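Local coordinates for protein SusD homolog (Bacteroides thetaiotaomicron VPI-5482, PDB 3IHV) that probably binds glycans at the bacterial outer membrane and helps in their uptake, as SusD-family proteins do, at residues 27-30 with 31-34; 62-66 with 67-71; 79-82 with 83-87; 128-131 with 132-136; 141-144 with 145-148. All coordinates share one frame; numbering follows the deposited sequence. Where two conformers were deposited one is given.

Contact 1: 27-30 with 31-34; sequences VYRT and NTLD. With EDO (1,2-ethanediol), chain M.
Thr32 folds back on Arg29 and claims its carbonyl twice. The hydroxyl OG1 donates to Arg29 O at 2.9 Å, lying in the carbonyl plane on a lone pair, while the backbone N of Thr32 reaches the same oxygen from well above that plane. A threonine suits the place because its OG1, between N and the carbonyl carbon (chi1 60°), faces back along the chain. Two residues earlier the same economy recurs: Thr30 OG1 gives its proton to Val27 O at 2.8 Å, beside Thr30 N and from the same face of that carbonyl, and OG1 also takes a bond from Arg90. Here helix 17-29 runs out into the loop before helix 34-38, and bonds between residues three apart take over: Asn31 N reaches Tyr28 O (2.9 Å) and Leu33 N reaches Thr30 O (3.1 Å), both from above the carbonyl plane. Asn31 ND2 donates (3.1 Å, 163°) to O2 of a 1,2-ethanediol, probably from the crystallisation liquor, whose O2 also lies at the edge of the Tyr28 ring, in its plane. Tyr28 OH is satisfied by Glu119 and the backbone N of Phe193. Leu33 supplies the apolar counterpart, its CD1 resting 4.0 Å from Thr30 CG2.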
loop_
_atom_site.group_PDB
_atom_site.type_symbol
_atom_site.label_atom_id
_atom_site.label_comp_id
_atom_site.label_asym_id
_atom_site.label_seq_id
_atom_site.Cartn_x
_atom_site.Cartn_y
_atom_site.Cartn_z
ATOM N N VAL A 27 -9.606 16.164 4.929
ATOM C CA VAL A 27 -8.361 15.536 5.321
ATOM C C VAL A 27 -8.234 14.203 4.566
ATOM O O VAL A 27 -7.181 13.887 3.985
ATOM C CB VAL A 27 -8.255 15.298 6.865
ATOM C CG1 VAL A 27 -6.831 14.784 7.226
ATOM C CG2 VAL A 27 -8.587 16.608 7.640
ATOM N N TYR A 28 -9.296 13.406 4.601
ATOM C CA TYR A 28 -9.319 12.179 3.833
ATOM C C TYR A 28 -9.056 12.370 2.345
ATOM O O TYR A 28 -8.397 11.531 1.729
ATOM C CB TYR A 28 -10.659 11.495 3.947
ATOM C CG TYR A 28 -10.873 10.694 5.229
ATOM C CD1 TYR A 28 -10.416 9.397 5.323
ATOM C CD2 TYR A 28 -11.566 11.236 6.303
ATOM C CE1 TYR A 28 -10.622 8.636 6.457
ATOM C CE2 TYR A 28 -11.765 10.502 7.457
ATOM C CZ TYR A 28 -11.329 9.178 7.514
ATOM O OH TYR A 28 -11.511 8.380 8.622
ATOM N N ARG A 29 -9.593 13.438 1.762
ATOM C CA ARG A 29 -9.476 13.651 0.321
ATOM C C ARG A 29 -8.009 13.705 -0.090
ATOM O O ARG A 29 -7.690 13.400 -1.225
ATOM C CB ARG A 29 -10.230 14.924 -0.057
ATOM C CG ARG A 29 -10.344 15.278 -1.501
ATOM C CD ARG A 29 -11.234 16.574 -1.597
ATOM N NE ARG A 29 -12.498 16.380 -0.873
ATOM C CZ ARG A 29 -13.018 17.157 0.097
ATOM N NH1 ARG A 29 -12.492 18.334 0.441
ATOM N NH2 ARG A 29 -14.151 16.778 0.675
ATOM N N THR A 30 -7.104 14.052 0.834
ATOM C CA THR A 30 -5.670 14.086 0.510
ATOM C C THR A 30 -5.235 12.754 -0.121
ATOM O O THR A 30 -4.453 12.715 -1.105
ATOM C CB THR A 30 -4.809 14.384 1.745
ATOM O OG1 THR A 30 -5.404 15.436 2.509
ATOM C CG2 THR A 30 -3.408 14.810 1.337
ATOM N N ASN A 31 -5.779 11.659 0.413
ATOM C CA ASN A 31 -5.417 10.331 -0.037
ATOM C C ASN A 31 -5.640 10.034 -1.506
ATOM O O ASN A 31 -4.957 9.146 -2.011
ATOM C CB ASN A 31 -6.136 9.247 0.796
ATOM C CG ASN A 31 -5.557 9.127 2.189
ATOM O OD1 ASN A 31 -4.363 9.381 2.399
ATOM N ND2 ASN A 31 -6.379 8.715 3.123
ATOM N N THR A 32 -6.575 10.728 -2.148
ATOM C CA THR A 32 -6.933 10.458 -3.549
ATOM C C THR A 32 -6.032 11.169 -4.543
ATOM O O THR A 32 -6.181 10.974 -5.741
ATOM C CB THR A 32 -8.419 10.784 -3.858
ATOM O OG1 THR A 32 -8.677 12.169 -3.610
ATOM C CG2 THR A 32 -9.355 9.877 -3.019
ATOM N N LEU A 33 -5.151 12.032 -4.054
ATOM C CA LEU A 33 -4.187 12.700 -4.933
ATOM C C LEU A 33 -3.298 11.700 -5.681
ATOM O O LEU A 33 -2.904 10.663 -5.163
ATOM C CB LEU A 33 -3.299 13.649 -4.143
ATOM C CG LEU A 33 -3.956 14.943 -3.613
ATOM C CD1 LEU A 33 -3.065 15.524 -2.559
ATOM C CD2 LEU A 33 -4.256 15.996 -4.698
ATOM N N ASP A 34 -2.922 12.101 -6.890
ATOM C CA ASP A 34 -2.036 11.328 -7.723
ATOM C C ASP A 34 -0.723 11.079 -6.963
ATOM O O ASP A 34 -0.187 9.975 -6.968
ATOM C CB ASP A 34 -1.821 12.123 -9.022
ATOM C CG ASP A 34 -1.378 11.265 -10.213
ATOM O OD1 ASP A 34 -2.031 10.253 -10.528
ATOM O OD2 ASP A 34 -0.392 11.655 -10.872
HETATM C C1 EDO M . -10.933 8.116 0.089
HETATM O O1 EDO M . -11.411 6.883 0.602
HETATM C C2 EDO M . -10.111 8.864 1.121
HETATM O O2 EDO M . -9.136 8.078 1.821
#

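Contact 2: 62-66 with 67-71; sequences FRIIP and TNSFP
Thr67 binds the carbonyl of Arg63 with both its hydroxyl and its backbone nitrogen, and these two hydrogen bonds lead the polar part of the contact. Thr67 OG1 donates to Arg63 O at 2.7 Å and Thr67 N at 3.1 Å, from opposite faces of the carbonyl plane. A beta-hydroxyl suits this place because, set between N and the carbonyl carbon (chi1 58°), it can turn back to the carbonyl four residues earlier. Asn68 N closes a type I beta turn on Ile65 O at 3.0 Å, with Pro66 and Thr67 at the corners; the ring of Pro66 suits the first corner because it fixes phi near -62°. Ser69 N then runs almost straight to Ile64 O, 3.1 Å at 166°.

The apolar contacts join the residues that enter the turn to those that follow it. Phe70 takes Ile65 CG1 over one face, offset toward the rim, with CG1 4.1 Å from Phe70 CD1. Ile64 sets its CG1 3.9 Å from Phe70 CB and its CD1 against Pro71 CD.

This loop joins strand 52-54 to helix 75-101. Pro66 and Thr67 pack on Val54 of the strand, Asn68 bonds to Arg470, and Phe70 lies against Val77 of the helix and the rings of Phe516 and Trp535.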
loop_
_atom_site.group_PDB
_atom_site.type_symbol
_atom_site.label_atom_id
_atom_site.label_comp_id
_atom_site.label_asym_id
_atom_site.label_seq_id
_atom_site.Cartn_x
_atom_site.Cartn_y
_atom_site.Cartn_z
ATOM N N PHE A 62 9.118 7.218 -17.501
ATOM C CA PHE A 62 8.522 6.810 -16.242
ATOM C C PHE A 62 9.282 5.694 -15.521
ATOM O O PHE A 62 8.954 5.377 -14.388
ATOM C CB PHE A 62 7.043 6.386 -16.470
ATOM C CG PHE A 62 6.872 5.266 -17.477
ATOM C CD1 PHE A 62 7.063 3.943 -17.104
ATOM C CD2 PHE A 62 6.505 5.543 -18.792
ATOM C CE1 PHE A 62 6.894 2.916 -17.993
ATOM C CE2 PHE A 62 6.348 4.500 -19.714
ATOM C CZ PHE A 62 6.528 3.184 -19.296
ATOM N N ARG A 63 10.304 5.119 -16.157
ATOM C CA ARG A 63 11.041 4.043 -15.537
ATOM C C ARG A 63 12.091 4.527 -14.557
ATOM O O ARG A 63 12.674 3.722 -13.819
ATOM C CB ARG A 63 11.683 3.181 -16.615
ATOM C CG ARG A 63 10.657 2.527 -17.534
ATOM C CD ARG A 63 11.313 1.886 -18.735
ATOM N NE ARG A 63 10.319 1.616 -19.787
ATOM C CZ ARG A 63 9.905 2.486 -20.703
ATOM N NH1 ARG A 63 10.379 3.742 -20.744
ATOM N NH2 ARG A 63 9.013 2.091 -21.622
ATOM N N ILE A 64 12.296 5.840 -14.477
ATOM C CA ILE A 64 13.426 6.340 -13.683
ATOM C C ILE A 64 13.317 6.073 -12.181
ATOM O O ILE A 64 14.312 5.681 -11.546
ATOM C CB ILE A 64 13.736 7.832 -13.985
ATOM C CG1 ILE A 64 15.131 8.207 -13.447
ATOM C CG2 ILE A 64 12.610 8.742 -13.491
ATOM C CD1 ILE A 64 15.550 9.622 -13.760
ATOM N N ILE A 65 12.124 6.230 -11.602
ATOM C CA ILE A 65 11.947 5.962 -10.180
ATOM C C ILE A 65 11.974 4.470 -9.862
ATOM O O ILE A 65 12.731 4.052 -8.987
ATOM C CB ILE A 65 10.713 6.693 -9.586
ATOM C CG1 ILE A 65 10.977 8.225 -9.564
ATOM C CG2 ILE A 65 10.424 6.219 -8.174
ATOM C CD1 ILE A 65 9.725 9.092 -9.350
ATOM N N PRO A 66 11.176 3.656 -10.589
ATOM C CA PRO A 66 11.190 2.217 -10.306
ATOM C C PRO A 66 12.520 1.511 -10.514
ATOM O O PRO A 66 12.705 0.422 -9.984
ATOM C CB PRO A 66 10.163 1.669 -11.290
ATOM C CG PRO A 66 9.224 2.799 -11.511
ATOM C CD PRO A 66 10.131 3.991 -11.585
ATOM N N THR A 67 13.439 2.106 -11.279
ATOM C CA THR A 67 14.762 1.521 -11.479
ATOM C C THR A 67 15.807 2.098 -10.537
ATOM O O THR A 67 16.991 1.762 -10.648
ATOM C CB THR A 67 15.245 1.744 -12.921
ATOM O OG1 THR A 67 15.259 3.168 -13.207
ATOM C CG2 THR A 67 14.323 0.927 -13.940
ATOM N N ASN A 68 15.412 2.994 -9.622
ATOM C CA ASN A 68 16.347 3.588 -8.683
ATOM C C ASN A 68 17.489 4.346 -9.331
ATOM O O ASN A 68 18.613 4.286 -8.873
ATOM C CB ASN A 68 16.863 2.534 -7.705
ATOM C CG ASN A 68 15.775 2.009 -6.804
ATOM O OD1 ASN A 68 14.828 2.745 -6.489
ATOM N ND2 ASN A 68 15.868 0.735 -6.411
ATOM N N SER A 69 17.164 5.111 -10.357
ATOM C CA SER A 69 18.168 5.839 -11.127
ATOM C C SER A 69 17.878 7.333 -11.179
ATOM O O SER A 69 18.398 8.048 -12.049
ATOM C CB SER A 69 18.275 5.235 -12.531
ATOM O OG SER A 69 17.058 5.304 -13.253
ATOM N N PHE A 70 17.099 7.791 -10.204
ATOM C CA PHE A 70 16.624 9.171 -10.111
ATOM C C PHE A 70 17.454 10.067 -9.183
ATOM O O PHE A 70 18.114 9.564 -8.255
ATOM C CB PHE A 70 15.142 9.221 -9.694
ATOM C CG PHE A 70 14.850 8.635 -8.333
ATOM C CD1 PHE A 70 14.681 7.260 -8.162
ATOM C CD2 PHE A 70 14.677 9.485 -7.219
ATOM C CE1 PHE A 70 14.385 6.723 -6.932
ATOM C CE2 PHE A 70 14.345 8.946 -5.970
ATOM C CZ PHE A 70 14.222 7.562 -5.822
ATOM N N PRO A 71 17.457 11.378 -9.466
ATOM C CA PRO A 71 18.213 12.366 -8.684
ATOM C C PRO A 71 17.379 12.967 -7.546
ATOM O O PRO A 71 16.181 12.747 -7.470
ATOM C CB PRO A 71 18.532 13.422 -9.725
ATOM C CG PRO A 71 17.330 13.439 -10.568
ATOM C CD PRO A 71 16.932 11.990 -10.703
#

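Contact 3: 79-82 with 83-87; sequences QTWA and ALYTG. With EDO (1,2-ethanediol), chain K; EDO (1,2-ethanediol), chain I.
Trp81 and Tyr85 stand side by side and point the same way, one turn apart, with their rings turned to 59°. Tyr85 presents an edge to the face of the indole: its CE2 hangs over the ring centre, 3.6 Å from Trp81 CE2, and the five-membered and phenol centroids are 5.0 Å apart, an edge-to-face aromatic pair. The indole reaches this position because Trp81 CG is anti to the backbone N (chi1 172°), which swings it along the helix toward the later residue. Both belong to helix 75-101, one of the long helices of the TPR-like helical part of the SusD fold, and the i to i+4 spacing is what brings two such large rings together. The backbone under them is regular, with Tyr85 N bonded to Trp81 O at 3.1 Å. Both rings pack on Leu131 of helix 107-135, and a tyrosine suits position 85 because its hydroxyl bonds to Val139 O while the ring lies against the indole. At the indole edge, NE1 makes a weak bond to O2 of a 1,2-ethanediol, whose C2 also lies over a face of Tyr85. A second pair also runs side by side: Thr80 CG2 meets Leu84 CD1 at 3.8 Å, while Thr80 OG1 bonds to Ala35 O.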
loop_
_atom_site.group_PDB
_atom_site.type_symbol
_atom_site.label_atom_id
_atom_site.label_comp_id
_atom_site.label_asym_id
_atom_site.label_seq_id
_atom_site.Cartn_x
_atom_site.Cartn_y
_atom_site.Cartn_z
ATOM N N GLN A 79 6.686 16.064 -4.912
ATOM C CA GLN A 79 5.232 16.159 -4.859
ATOM C C GLN A 79 4.606 15.331 -3.728
ATOM O O GLN A 79 3.647 15.763 -3.086
ATOM C CB GLN A 79 4.640 15.740 -6.205
ATOM C CG GLN A 79 4.928 16.757 -7.317
ATOM C CD GLN A 79 4.541 16.264 -8.706
ATOM O OE1 GLN A 79 4.416 15.072 -8.949
ATOM N NE2 GLN A 79 4.358 17.206 -9.631
ATOM N N THR A 80 5.158 14.138 -3.488
ATOM C CA THR A 80 4.658 13.293 -2.408
ATOM C C THR A 80 5.017 13.894 -1.049
ATOM O O THR A 80 4.170 13.937 -0.144
ATOM C CB THR A 80 5.123 11.860 -2.547
ATOM O OG1 THR A 80 4.526 11.283 -3.707
ATOM C CG2 THR A 80 4.726 11.048 -1.336
ATOM N N TRP A 81 6.249 14.395 -0.924
ATOM C CA TRP A 81 6.663 15.055 0.309
ATOM C C TRP A 81 5.669 16.185 0.613
ATOM O O TRP A 81 5.143 16.273 1.726
ATOM C CB TRP A 81 8.096 15.564 0.173
ATOM C CG TRP A 81 8.644 16.433 1.246
ATOM C CD1 TRP A 81 8.550 17.794 1.342
ATOM C CD2 TRP A 81 9.500 16.010 2.309
ATOM N NE1 TRP A 81 9.278 18.239 2.434
ATOM C CE2 TRP A 81 9.875 17.160 3.036
ATOM C CE3 TRP A 81 9.984 14.772 2.712
ATOM C CZ2 TRP A 81 10.696 17.096 4.140
ATOM C CZ3 TRP A 81 10.816 14.708 3.829
ATOM C CH2 TRP A 81 11.166 15.864 4.512
ATOM N N ALA A 82 5.396 17.025 -0.386
ATOM C CA ALA A 82 4.464 18.141 -0.238
ATOM C C ALA A 82 3.047 17.667 0.072
ATOM O O ALA A 82 2.375 18.252 0.903
ATOM C CB ALA A 82 4.482 19.043 -1.507
ATOM N N ALA A 83 2.586 16.620 -0.579
ATOM C CA ALA A 83 1.226 16.134 -0.350
ATOM C C ALA A 83 1.049 15.587 1.065
ATOM O O ALA A 83 0.021 15.825 1.730
ATOM C CB ALA A 83 0.826 15.057 -1.409
ATOM N N LEU A 84 2.045 14.856 1.567
ATOM C CA LEU A 84 1.970 14.336 2.938
ATOM C C LEU A 84 1.878 15.485 3.905
ATOM O O LEU A 84 1.056 15.476 4.839
ATOM C CB LEU A 84 3.187 13.429 3.240
ATOM C CG LEU A 84 3.105 12.058 2.531
ATOM C CD1 LEU A 84 4.491 11.291 2.413
ATOM C CD2 LEU A 84 2.025 11.147 3.250
ATOM N N TYR A 85 2.740 16.487 3.725
ATOM C CA TYR A 85 2.700 17.657 4.615
ATOM C C TYR A 85 1.396 18.445 4.500
ATOM O O TYR A 85 0.935 19.041 5.468
ATOM C CB TYR A 85 3.968 18.524 4.464
ATOM C CG TYR A 85 5.118 17.940 5.283
ATOM C CD1 TYR A 85 5.086 18.000 6.683
ATOM C CD2 TYR A 85 6.187 17.295 4.692
ATOM C CE1 TYR A 85 6.075 17.428 7.462
ATOM C CE2 TYR A 85 7.199 16.719 5.467
ATOM C CZ TYR A 85 7.147 16.811 6.839
ATOM O OH TYR A 85 8.138 16.271 7.623
ATOM N N THR A 86 0.769 18.421 3.326
ATOM C CA THR A 86 -0.538 19.049 3.163
ATOM C C THR A 86 -1.573 18.270 3.987
ATOM O O THR A 86 -2.425 18.857 4.659
ATOM C CB THR A 86 -0.927 19.112 1.681
ATOM O OG1 THR A 86 -0.075 20.056 1.000
ATOM C CG2 THR A 86 -2.369 19.547 1.500
ATOM N N GLY A 87 -1.521 16.947 3.892
ATOM C CA GLY A 87 -2.401 16.094 4.684
ATOM C C GLY A 87 -2.261 16.414 6.151
ATOM O O GLY A 87 -3.264 16.567 6.862
HETATM C C1 EDO K . 1.487 23.510 3.828
HETATM O O1 EDO K . 1.907 22.146 3.841
HETATM C C2 EDO K . 0.005 23.573 3.523
HETATM O O2 EDO K . -0.301 22.840 2.331
HETATM C C1 EDO I . 8.329 21.323 5.335
HETATM O O1 EDO I . 7.343 21.192 4.334
HETATM C C2 EDO I . 9.284 20.178 5.247
HETATM O O2 EDO I . 10.347 20.487 4.329
#

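Contact 4: 128-131 with 132-136; sequences YFEL and VRRFG
Val132 N to Tyr128 O (2.8 Å), Arg133 N to Phe129 O, Arg134 N to Glu130 O and Phe135 N to Leu131 O are successive i to i+4 bonds, the last turns of helix 107-135 in the TPR-like helical part of this SusD-family protein. The series runs on to a fifth bond, Gly136 N to Val132 O. There the helix stops, for Gly136 has a positive phi (77°), easily taken by a residue lacking a side chain.

On one side of the helix Glu130, Arg133 and Arg134 build a buried salt-bridge network. Glu130 bends at chi2, bringing its carboxylate alongside both arginines, which run the same way. Arg133 grips Glu130 OE1 side-on with NE at 2.9 Å and NH2 at 3.1 Å, and Arg134 adds NE at 2.9 Å. All three donors come from above the carboxylate plane, yet OE1 lies almost in the guanidinium plane of each arginine. The concentrated positive charge would be expected to keep the glutamate ionised. Its second oxygen, OE2, is held by Tyr37 OH and by a water that also accepts from Arg134 NH2.

The aliphatic part of Arg133 serves a different partner. Its CG sits between N and the carbonyl carbon (chi1 74°), carrying the chain across Phe129, whose ring packs on helix 195-210. Leu131 and Phe135 cross on another side of the helix, CD2 to CD2 at 4.0 Å, and Phe135 meets Trp81 edge-to-face. In the CH-pi contact on Phe129, Arg133 CD stands 3.8 Å from the ring centroid, 15° off the normal.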
loop_
_atom_site.group_PDB
_atom_site.type_symbol
_atom_site.label_atom_id
_atom_site.label_comp_id
_atom_site.label_asym_id
_atom_site.label_seq_id
_atom_site.Cartn_x
_atom_site.Cartn_y
_atom_site.Cartn_z
ATOM N N TYR A 128 2.401 10.630 8.704
ATOM C CA TYR A 128 3.744 10.594 9.307
ATOM C C TYR A 128 4.420 9.257 9.144
ATOM O O TYR A 128 5.650 9.205 9.040
ATOM C CB TYR A 128 3.781 11.015 10.767
ATOM C CG TYR A 128 3.826 12.506 10.951
ATOM C CD1 TYR A 128 4.963 13.221 10.678
ATOM C CD2 TYR A 128 2.708 13.197 11.393
ATOM C CE1 TYR A 128 5.007 14.591 10.833
ATOM C CE2 TYR A 128 2.747 14.561 11.554
ATOM C CZ TYR A 128 3.887 15.241 11.285
ATOM O OH TYR A 128 3.891 16.601 11.453
ATOM N N PHE A 129 3.645 8.164 9.134
ATOM C CA PHE A 129 4.236 6.851 8.933
ATOM C C PHE A 129 4.865 6.782 7.558
ATOM O O PHE A 129 5.974 6.290 7.417
ATOM C CB PHE A 129 3.168 5.751 9.096
ATOM C CG PHE A 129 3.701 4.333 8.927
ATOM C CD1 PHE A 129 4.882 3.939 9.527
ATOM C CD2 PHE A 129 2.988 3.394 8.247
ATOM C CE1 PHE A 129 5.372 2.666 9.402
ATOM C CE2 PHE A 129 3.483 2.082 8.132
ATOM C CZ PHE A 129 4.663 1.734 8.738
ATOM N N GLU A 130 4.121 7.203 6.529
ATOM C CA GLU A 130 4.669 7.235 5.177
ATOM C C GLU A 130 5.924 8.097 5.124
ATOM O O GLU A 130 6.921 7.697 4.512
ATOM C CB GLU A 130 3.666 7.726 4.121
ATOM C CG GLU A 130 2.487 6.799 3.886
ATOM C CD GLU A 130 2.801 5.572 3.013
ATOM O OE1 GLU A 130 3.962 5.114 2.993
ATOM O OE2 GLU A 130 1.865 5.042 2.356
ATOM N N LEU A 131 5.874 9.268 5.739
ATOM C CA LEU A 131 7.038 10.164 5.728
ATOM C C LEU A 131 8.230 9.505 6.386
ATOM O O LEU A 131 9.332 9.465 5.826
ATOM C CB LEU A 131 6.772 11.498 6.445
ATOM C CG LEU A 131 5.986 12.571 5.705
ATOM C CD1 LEU A 131 5.601 13.729 6.645
ATOM C CD2 LEU A 131 6.831 13.072 4.493
ATOM N N VAL A 132 8.034 8.988 7.578
ATOM C CA VAL A 132 9.172 8.450 8.277
ATOM C C VAL A 132 9.757 7.183 7.618
ATOM O O VAL A 132 10.985 7.026 7.565
ATOM C CB VAL A 132 8.887 8.206 9.789
ATOM C CG1 VAL A 132 8.026 6.914 10.031
ATOM C CG2 VAL A 132 10.188 8.139 10.568
ATOM N N ARG A 133 8.910 6.291 7.104
ATOM C CA ARG A 133 9.447 5.070 6.546
ATOM C C ARG A 133 10.080 5.330 5.177
ATOM O O ARG A 133 11.043 4.643 4.808
ATOM C CB ARG A 133 8.408 3.925 6.478
ATOM C CG ARG A 133 7.341 4.066 5.401
ATOM C CD ARG A 133 6.284 3.016 5.632
ATOM N NE ARG A 133 5.256 3.031 4.617
ATOM C CZ ARG A 133 4.552 1.976 4.254
ATOM N NH1 ARG A 133 4.811 0.789 4.752
ATOM N NH2 ARG A 133 3.622 2.100 3.340
ATOM N N ARG A 134 9.554 6.277 4.402
ATOM C CA ARG A 134 10.065 6.529 3.065
ATOM C C ARG A 134 11.220 7.520 2.991
ATOM O O ARG A 134 12.088 7.397 2.115
ATOM C CB ARG A 134 8.922 6.956 2.114
ATOM C CG ARG A 134 7.870 5.872 1.971
ATOM C CD ARG A 134 6.733 6.254 1.034
ATOM N NE ARG A 134 5.852 5.127 0.844
ATOM C CZ ARG A 134 6.030 4.139 -0.039
ATOM N NH1 ARG A 134 7.068 4.096 -0.877
ATOM N NH2 ARG A 134 5.141 3.152 -0.061
ATOM N N PHE A 135 11.211 8.510 3.895
ATOM C CA PHE A 135 12.190 9.576 3.922
ATOM C C PHE A 135 13.137 9.543 5.098
ATOM O O PHE A 135 14.122 10.268 5.093
ATOM C CB PHE A 135 11.503 10.934 3.824
ATOM C CG PHE A 135 10.777 11.177 2.513
ATOM C CD1 PHE A 135 11.465 11.673 1.404
ATOM C CD2 PHE A 135 9.422 10.926 2.379
ATOM C CE1 PHE A 135 10.817 11.929 0.184
ATOM C CE2 PHE A 135 8.776 11.194 1.169
ATOM C CZ PHE A 135 9.472 11.686 0.083
ATOM N N GLY A 136 12.785 8.798 6.142
ATOM C CA GLY A 136 13.714 8.592 7.263
ATOM C C GLY A 136 13.907 9.692 8.276
ATOM O O GLY A 136 13.824 9.455 9.476
HETATM O O HOH W 1 2.358 3.368 0.497
#

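Contact 5: 141-144 with 145-148; sequences MTST and QMSN
The chain leaves an irregular loop at 141-143 and coils at about Thr144 into a short, weakly bonded helix, where Ser147 N makes only weak bonds to Ser143 O and Thr144 O. Ser143 starts this coil from the N-cap position. Its OG accepts from the backbone N of Met146 at 3.0 Å, with an N-H...O angle of 157°. A serine fits because its short side chain, with OG between N and the carbonyl carbon (chi1 72°), curls forward to meet an amide of the first turn, where no preceding helical turn supplies a carbonyl four residues back. This is the classic N-cap, and here it opens helix 144-147, which follows helix 107-135 in the TPR-like helical part of the fold.

Met141 and Met146, both present as selenomethionine, pack across the cap. Met141 is bent at chi2 and chi3, and these bends turn its SE back onto Met146, whose chain it crosses obliquely; in the conformer described, Met141 SE lies 3.6 Å from Met146 CG. Ser147 also has two conformers, and in the one described its OG tentatively shares a water with Ser143 O, to which the water donates at 3.0 Å; such a bridge would tie the first turn to the residue that caps it. Thr144, facing helix 75-101, has its OG1 bonded to Glu96, and Met141 O accepts from Asn92 ND2 of the same helix.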
loop_
_atom_site.group_PDB
_atom_site.type_symbol
_atom_site.label_atom_id
_atom_site.label_comp_id
_atom_site.label_asym_id
_atom_site.label_seq_id
_atom_site.Cartn_x
_atom_site.Cartn_y
_atom_site.Cartn_z
HETATM N N MSE A 141 5.925 18.642 11.964
HETATM C CA MSE A 141 5.215 19.889 11.710
HETATM C C MSE A 141 3.943 19.832 12.542
HETATM O O MSE A 141 2.871 19.420 12.058
HETATM C CB MSE A 141 4.910 20.017 10.210
HETATM C CG MSE A 141 4.575 21.375 9.759
HETATM SE SE MSE A 141 6.112 22.593 9.779
HETATM C CE MSE A 141 7.131 21.872 8.358
ATOM N N THR A 142 4.068 20.261 13.790
ATOM C CA THR A 142 3.016 19.990 14.769
ATOM C C THR A 142 1.851 20.921 14.858
ATOM O O THR A 142 0.911 20.664 15.635
ATOM C CB THR A 142 3.627 19.810 16.139
ATOM O OG1 THR A 142 4.433 20.946 16.443
ATOM C CG2 THR A 142 4.479 18.539 16.142
ATOM N N SER A 143 1.879 21.988 14.077
ATOM C CA SER A 143 0.760 22.917 14.038
ATOM C C SER A 143 0.708 23.609 12.700
ATOM O O SER A 143 1.685 23.607 11.948
ATOM C CB SER A 143 0.881 23.946 15.155
ATOM O OG SER A 143 1.925 24.857 14.888
ATOM N N THR A 144 -0.452 24.178 12.384
ATOM C CA THR A 144 -0.592 24.991 11.201
ATOM C C THR A 144 0.313 26.219 11.313
ATOM O O THR A 144 0.894 26.657 10.328
ATOM C CB THR A 144 -2.040 25.454 10.967
ATOM O OG1 THR A 144 -2.522 26.169 12.111
ATOM C CG2 THR A 144 -2.937 24.252 10.681
ATOM N N GLN A 145 0.453 26.764 12.513
ATOM C CA GLN A 145 1.342 27.936 12.707
ATOM C C GLN A 145 2.789 27.564 12.300
ATOM O O GLN A 145 3.443 28.342 11.598
ATOM C CB GLN A 145 1.291 28.418 14.152
ATOM C CG GLN A 145 -0.007 29.091 14.542
ATOM C CD GLN A 145 -1.224 28.154 14.820
ATOM O OE1 GLN A 145 -1.133 26.900 14.843
ATOM N NE2 GLN A 145 -2.379 28.795 15.051
HETATM N N MSE A 146 3.270 26.369 12.661
HETATM C CA MSE A 146 4.627 25.992 12.278
HETATM C C MSE A 146 4.811 25.968 10.767
HETATM O O MSE A 146 5.882 26.344 10.268
HETATM C CB MSE A 146 5.033 24.656 12.861
HETATM C CG MSE A 146 6.518 24.460 12.842
HETATM SE SE MSE A 146 6.906 22.865 13.800
HETATM C CE MSE A 146 6.029 23.325 15.460
ATOM N N SER A 147 3.774 25.592 10.025
ATOM C CA SER A 147 3.862 25.568 8.568
ATOM C C SER A 147 4.133 26.936 7.959
ATOM O O SER A 147 4.529 27.029 6.813
ATOM C CB SER A 147 2.583 24.991 7.968
ATOM O OG SER A 147 2.358 23.714 8.509
ATOM N N ASN A 148 3.883 28.000 8.721
ATOM C CA ASN A 148 4.093 29.348 8.235
ATOM C C ASN A 148 5.361 30.014 8.766
ATOM O O ASN A 148 5.614 31.185 8.486
ATOM C CB ASN A 148 2.833 30.162 8.502
ATOM C CG ASN A 148 1.670 29.624 7.681
ATOM O OD1 ASN A 148 1.825 29.379 6.474
ATOM N ND2 ASN A 148 0.559 29.334 8.334
HETATM O O HOH W 2 0.922 21.840 9.672
#

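Contact 4 is wholly buried, whereas contacts 1, 2, 3 and 5 are partly buried, contact 5 lying farthest from the chain centre at about 27 Å. Helix 75-101 is the shared element. Contact 3 lies on it; contact 1 packs on it through Thr30 and Leu33, contact 4 through Leu131 and Phe135, and contact 5 through Met141 against Tyr85. Contact 2 meets the start of this helix while touching none of the other contacts. Tyr128 of contact 4 also probably bonds to Met141 N of contact 5. Regular helix governs contacts 3 and 4, one pairing aromatics edge-to-face and the other burying charges, while contacts 1, 2 and 5 use hydroxyl side chains to serve backbone groups at helix ends and a turn.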